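Oxidoreductase (Azotobacter vinelandii, PDB 7D5M) binds NAD and, as a homolog of inositol dehydrogenase, probably catalyses an NAD-dependent oxidation of a polyol or sugar-like substrate. Local coordinates at residues I100-L105 with A124-E129; G108-C113 with M342-T347. One frame throughout, in Å; residues are numbered along the deposited sequence.

Contact 1. Residues I100-L105 with A124-E129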
loop_
_atom_site.group_PDB
_atom_site.type_symbol
_atom_site.label_atom_id
_atom_site.label_comp_id
_atom_site.label_asym_id
_atom_site.label_seq_id
_atom_site.Cartn_x
_atom_site.Cartn_y
_atom_site.Cartn_z
ATOM N N ILE A 100 -36.753 -6.171 24.483
ATOM C CA ILE A 100 -35.952 -7.262 25.108
ATOM C C ILE A 100 -35.036 -6.652 26.173
ATOM O O ILE A 100 -34.977 -7.229 27.277
ATOM C CB ILE A 100 -35.166 -8.074 24.064
ATOM C CG1 ILE A 100 -36.105 -8.752 23.064
ATOM C CG2 ILE A 100 -34.270 -9.079 24.772
ATOM C CD1 ILE A 100 -35.405 -9.315 21.861
ATOM N N THR A 101 -34.347 -5.550 25.855
ATOM C CA THR A 101 -33.441 -4.858 26.811
ATOM C C THR A 101 -34.263 -4.389 28.021
ATOM O O THR A 101 -33.832 -4.629 29.167
ATOM C CB THR A 101 -32.675 -3.714 26.139
ATOM O OG1 THR A 101 -31.904 -4.285 25.082
ATOM C CG2 THR A 101 -31.732 -2.993 27.075
ATOM N N ARG A 102 -35.408 -3.748 27.784
ATOM C CA ARG A 102 -36.274 -3.242 28.877
ATOM C C ARG A 102 -36.640 -4.397 29.814
ATOM O O ARG A 102 -36.464 -4.246 31.043
ATOM C CB ARG A 102 -37.548 -2.587 28.341
ATOM C CG ARG A 102 -38.385 -1.976 29.453
ATOM C CD ARG A 102 -39.714 -1.422 28.983
ATOM N NE ARG A 102 -40.338 -0.745 30.112
ATOM C CZ ARG A 102 -41.129 0.317 30.027
ATOM N NH1 ARG A 102 -41.432 0.839 28.848
ATOM N NH2 ARG A 102 -41.626 0.847 31.136
ATOM N N ALA A 103 -37.143 -5.499 29.264
ATOM C CA ALA A 103 -37.578 -6.681 30.048
ATOM C C ALA A 103 -36.381 -7.239 30.844
ATOM O O ALA A 103 -36.555 -7.579 32.034
ATOM C CB ALA A 103 -38.168 -7.720 29.138
ATOM N N ALA A 104 -35.195 -7.325 30.233
ATOM C CA ALA A 104 -33.998 -7.889 30.898
ATOM C C ALA A 104 -33.637 -6.997 32.094
ATOM O O ALA A 104 -33.405 -7.524 33.198
ATOM C CB ALA A 104 -32.841 -8.029 29.930
ATOM N N LEU A 105 -33.640 -5.679 31.896
ATOM C CA LEU A 105 -33.271 -4.692 32.943
ATOM C C LEU A 105 -34.268 -4.776 34.103
ATOM O O LEU A 105 -33.837 -4.749 35.257
ATOM C CB LEU A 105 -33.313 -3.289 32.333
ATOM C CG LEU A 105 -32.318 -3.035 31.206
ATOM C CD1 LEU A 105 -32.334 -1.580 30.770
ATOM C CD2 LEU A 105 -30.932 -3.476 31.623
ATOM N N ALA A 124 -34.610 5.475 23.774
ATOM C CA ALA A 124 -33.223 5.389 24.284
ATOM C C ALA A 124 -33.153 5.998 25.691
ATOM O O ALA A 124 -32.536 5.380 26.586
ATOM C CB ALA A 124 -32.273 6.093 23.350
ATOM N N GLU A 125 -33.748 7.180 25.872
ATOM C CA GLU A 125 -33.743 7.907 27.169
ATOM C C GLU A 125 -34.458 7.043 28.216
ATOM O O GLU A 125 -33.960 6.969 29.360
ATOM C CB GLU A 125 -34.388 9.286 27.019
ATOM C CG GLU A 125 -33.587 10.223 26.134
ATOM C CD GLU A 125 -32.416 10.924 26.795
ATOM O OE1 GLU A 125 -32.041 10.560 27.932
ATOM O OE2 GLU A 125 -31.883 11.845 26.166
ATOM N N THR A 126 -35.568 6.407 27.844
ATOM C CA THR A 126 -36.343 5.512 28.742
ATOM C C THR A 126 -35.485 4.307 29.143
ATOM O O THR A 126 -35.427 3.983 30.342
ATOM C CB THR A 126 -37.642 5.045 28.077
ATOM O OG1 THR A 126 -38.350 6.247 27.791
ATOM C CG2 THR A 126 -38.438 4.106 28.953
ATOM N N LEU A 127 -34.858 3.647 28.171
ATOM C CA LEU A 127 -33.987 2.477 28.444
ATOM C C LEU A 127 -32.892 2.881 29.424
ATOM O O LEU A 127 -32.610 2.110 30.360
ATOM C CB LEU A 127 -33.333 1.997 27.148
ATOM C CG LEU A 127 -34.057 0.904 26.378
ATOM C CD1 LEU A 127 -33.099 0.308 25.362
ATOM C CD2 LEU A 127 -34.608 -0.183 27.296
ATOM N N ARG A 128 -32.266 4.034 29.180
ATOM C CA ARG A 128 -31.135 4.478 30.023
ATOM C C ARG A 128 -31.652 4.689 31.449
ATOM O O ARG A 128 -30.987 4.243 32.403
ATOM C CB ARG A 128 -30.458 5.734 29.478
ATOM C CG ARG A 128 -29.428 6.281 30.455
ATOM C CD ARG A 128 -28.442 7.256 29.874
ATOM N NE ARG A 128 -29.081 8.389 29.250
ATOM C CZ ARG A 128 -28.438 9.324 28.559
ATOM N NH1 ARG A 128 -27.125 9.263 28.400
ATOM N NH2 ARG A 128 -29.115 10.328 28.037
ATOM N N GLU A 129 -32.798 5.352 31.616
ATOM C CA GLU A 129 -33.336 5.592 32.985
ATOM C C GLU A 129 -33.601 4.254 33.677
ATOM O O GLU A 129 -33.296 4.145 34.884
ATOM C CB GLU A 129 -34.577 6.479 32.946
ATOM C CG GLU A 129 -34.230 7.913 32.610
ATOM C CD GLU A 129 -35.151 8.950 33.215
ATOM O OE1 GLU A 129 -36.324 8.610 33.481
ATOM O OE2 GLU A 129 -34.692 10.093 33.408
#

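Contact 2. Residues G108-C113 with M342-T347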
loop_
_atom_site.group_PDB
_atom_site.type_symbol
_atom_site.label_atom_id
_atom_site.label_comp_id
_atom_site.label_asym_id
_atom_site.label_seq_id
_atom_site.Cartn_x
_atom_site.Cartn_y
_atom_site.Cartn_z
ATOM N N GLY A 108 -33.708 -7.504 36.430
ATOM C CA GLY A 108 -32.475 -7.378 37.230
ATOM C C GLY A 108 -31.276 -7.994 36.531
ATOM O O GLY A 108 -30.307 -8.347 37.224
ATOM N N LEU A 109 -31.308 -8.094 35.199
ATOM C CA LEU A 109 -30.187 -8.681 34.420
ATOM C C LEU A 109 -29.322 -7.563 33.831
ATOM O O LEU A 109 -29.870 -6.533 33.419
ATOM C CB LEU A 109 -30.738 -9.574 33.310
ATOM C CG LEU A 109 -31.599 -10.751 33.761
ATOM C CD1 LEU A 109 -32.168 -11.478 32.554
ATOM C CD2 LEU A 109 -30.801 -11.712 34.638
ATOM N N HIS A 110 -28.006 -7.783 33.777
ATOM C CA HIS A 110 -27.086 -6.980 32.939
ATOM C C HIS A 110 -27.320 -7.352 31.474
ATOM O O HIS A 110 -27.766 -8.482 31.192
ATOM C CB HIS A 110 -25.627 -7.191 33.344
ATOM C CG HIS A 110 -25.371 -6.941 34.784
ATOM N ND1 HIS A 110 -25.319 -5.672 35.314
ATOM C CD2 HIS A 110 -25.148 -7.799 35.800
ATOM C CE1 HIS A 110 -25.039 -5.758 36.597
ATOM N NE2 HIS A 110 -24.951 -7.059 36.923
ATOM N N VAL A 111 -27.049 -6.413 30.580
ATOM C CA VAL A 111 -27.349 -6.586 29.139
ATOM C C VAL A 111 -26.125 -6.186 28.325
ATOM O O VAL A 111 -25.437 -5.197 28.681
ATOM C CB VAL A 111 -28.594 -5.777 28.723
ATOM C CG1 VAL A 111 -28.908 -5.970 27.243
ATOM C CG2 VAL A 111 -29.797 -6.129 29.583
ATOM N N VAL A 112 -25.875 -6.946 27.262
ATOM C CA VAL A 112 -25.082 -6.469 26.099
ATOM C C VAL A 112 -26.048 -6.400 24.924
ATOM O O VAL A 112 -26.578 -7.453 24.510
ATOM C CB VAL A 112 -23.878 -7.365 25.792
ATOM C CG1 VAL A 112 -23.111 -6.822 24.597
ATOM C CG2 VAL A 112 -22.969 -7.509 27.004
ATOM N N CYS A 113 -26.301 -5.193 24.434
ATOM C CA CYS A 113 -27.317 -4.950 23.388
ATOM C C CYS A 113 -26.610 -4.629 22.078
ATOM O O CYS A 113 -25.697 -3.791 22.059
ATOM C CB CYS A 113 -28.284 -3.840 23.766
ATOM S SG CYS A 113 -29.669 -3.704 22.597
ATOM N N MET A 342 -16.106 -7.723 33.732
ATOM C CA MET A 342 -15.519 -7.056 34.929
ATOM C C MET A 342 -16.503 -6.020 35.493
ATOM O O MET A 342 -16.616 -5.927 36.732
ATOM C CB MET A 342 -14.190 -6.380 34.595
ATOM C CG MET A 342 -13.094 -7.384 34.322
ATOM S SD MET A 342 -11.524 -6.597 33.918
ATOM C CE MET A 342 -10.953 -6.122 35.549
ATOM N N ALA A 343 -17.190 -5.261 34.633
ATOM C CA ALA A 343 -18.125 -4.190 35.051
ATOM C C ALA A 343 -19.333 -4.820 35.751
ATOM O O ALA A 343 -19.773 -4.299 36.802
ATOM C CB ALA A 343 -18.542 -3.363 33.854
ATOM N N MET A 344 -19.860 -5.908 35.194
ATOM C CA MET A 344 -21.036 -6.619 35.748
ATOM C C MET A 344 -20.664 -7.180 37.125
ATOM O O MET A 344 -21.428 -6.958 38.099
ATOM C CB MET A 344 -21.469 -7.746 34.814
ATOM C CG MET A 344 -22.034 -7.220 33.515
ATOM S SD MET A 344 -22.346 -8.552 32.353
ATOM C CE MET A 344 -22.800 -7.599 30.901
ATOM N N ASP A 345 -19.523 -7.856 37.206
ATOM C CA ASP A 345 -19.018 -8.464 38.465
ATOM C C ASP A 345 -18.751 -7.355 39.491
ATOM O O ASP A 345 -19.170 -7.544 40.656
ATOM C CB ASP A 345 -17.764 -9.301 38.214
ATOM C CG ASP A 345 -17.169 -9.853 39.495
ATOM O OD1 ASP A 345 -17.775 -10.771 40.069
ATOM O OD2 ASP A 345 -16.134 -9.322 39.915
ATOM N N ALA A 346 -18.112 -6.255 39.080
ATOM C CA ALA A 346 -17.786 -5.094 39.947
ATOM C C ALA A 346 -19.086 -4.491 40.493
ATOM O O ALA A 346 -19.088 -4.039 41.666
ATOM C CB ALA A 346 -16.970 -4.062 39.215
ATOM N N THR A 347 -20.151 -4.472 39.683
ATOM C CA THR A 347 -21.460 -3.896 40.087
ATOM C C THR A 347 -22.013 -4.762 41.226
ATOM O O THR A 347 -22.397 -4.196 42.278
ATOM C CB THR A 347 -22.412 -3.760 38.889
ATOM O OG1 THR A 347 -21.843 -2.845 37.949
ATOM C CG2 THR A 347 -23.788 -3.269 39.287
#

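Contact 1. Residues I100-L105 with A124-E129
L127 reaches across to T101, R102 and L105, and its two methyls do most of the joining between helices 97-106 and 121-133. CD1 of L127 lies 4.0 Å from CG2 of T101, the two side chains crossing at about a right angle. CD2 is pressed against the backbone of the facing helix, 3.7 Å from N of R102, and also meets CB of that arginine. Further along, CD1 of L105 is 4.4 Å from CD2 of L127 and makes a closer methyl-on-carbonyl contact, 3.7 Å from O of L127. At the partly exposed margin, CG2 of T126 lies oblique to the R102 guanidinium, a loose 4.4 Å from NH1. R102 gets there with CG anti to the backbone N (chi1 -176°) and an extended chain.

The polar ends of T101, R102 and T126 bond within their own helices: T101 OG1 to H97 O, T126 OG1 to E122 O, and R102 NE in a salt bridge to E106.

The two short helical segments run nearly parallel, 17° apart with axes 10.1 Å from each other, as neighbouring helices of a Rossmann fold do. T101 and L105 also touch strand 110-113, the strand that links the pair, while I100 and A103 pack on Y71 of helix 71-78.

Contact 2. Residues G108-C113 with M342-T347
This is a strand-to-helix contact between the parallel Rossmann sheet and a helix from the C-terminal half of the chain: H110 and V112 on strand 110-113 pack against M344 and T347 on helix 329-349. The two segments run roughly antiparallel, at 161°, with their axes 9.9 Å apart.

H110 and M344 carry it, their side chains sliding past each other in opposite directions. CG of M344 sits over one face of the imidazole, 4.0 Å from the ring centroid and 28° off the normal, a CH-pi contact; CB of M344 covers the same ring nearer its rim. SD lies oblique to the ring, 4.9 Å from its centroid. Because the methionine chain is extended beyond CG (chi2 173°), CE carries on past the ring to V112, where it lies 3.9 Å from CG2. T347 meets the ring differently: its CG2 is at the edge, near the ring plane, 3.9 Å from CE1 of H110.

T347 turns its hydroxyl back into its own helix, OG1 donating to A343 O at 2.8 Å. The backbone N of T347 reaches that same oxygen from the opposite face of the carbonyl plane.

Outside the two segments, H110 ND1 bonds to the backbone N of V137 and NE2 to E348 OE2, so both ring nitrogens are engaged. With an alanine at H110, M344 CG would probably lose the ring face, and V137 N and E348 their bonds to the imidazole.

With ND1 bonded to a backbone N-H, it probably acts as acceptor, leaving NE2 to carry a proton toward E348; the imidazole is thereby fixed in rotation, presenting a face to M344 while its two nitrogens tie V137 and E348.

From the N terminus, the chain passes through helix 97-106, turns at G108, runs through strand 110-113 and comes back along helix 121-133. Contact 1 closes this short loop of 18 residues, an alpha-beta-alpha run of the Rossmann fold. Contact 2 starts on the strand inside that loop but is completed only 228 residues later, so the two contacts cross along the chain rather than nest. They lie about 13 Å apart, centre to centre, and meet directly: A104 O is 3.0 Å from L109 N, a probable hydrogen bond, and A104 and L105 pack on V111. The strand carries helix 97-106 against it, with helix 121-133 alongside that helix, and, through contact 2, helix 329-349 from the C-terminal half.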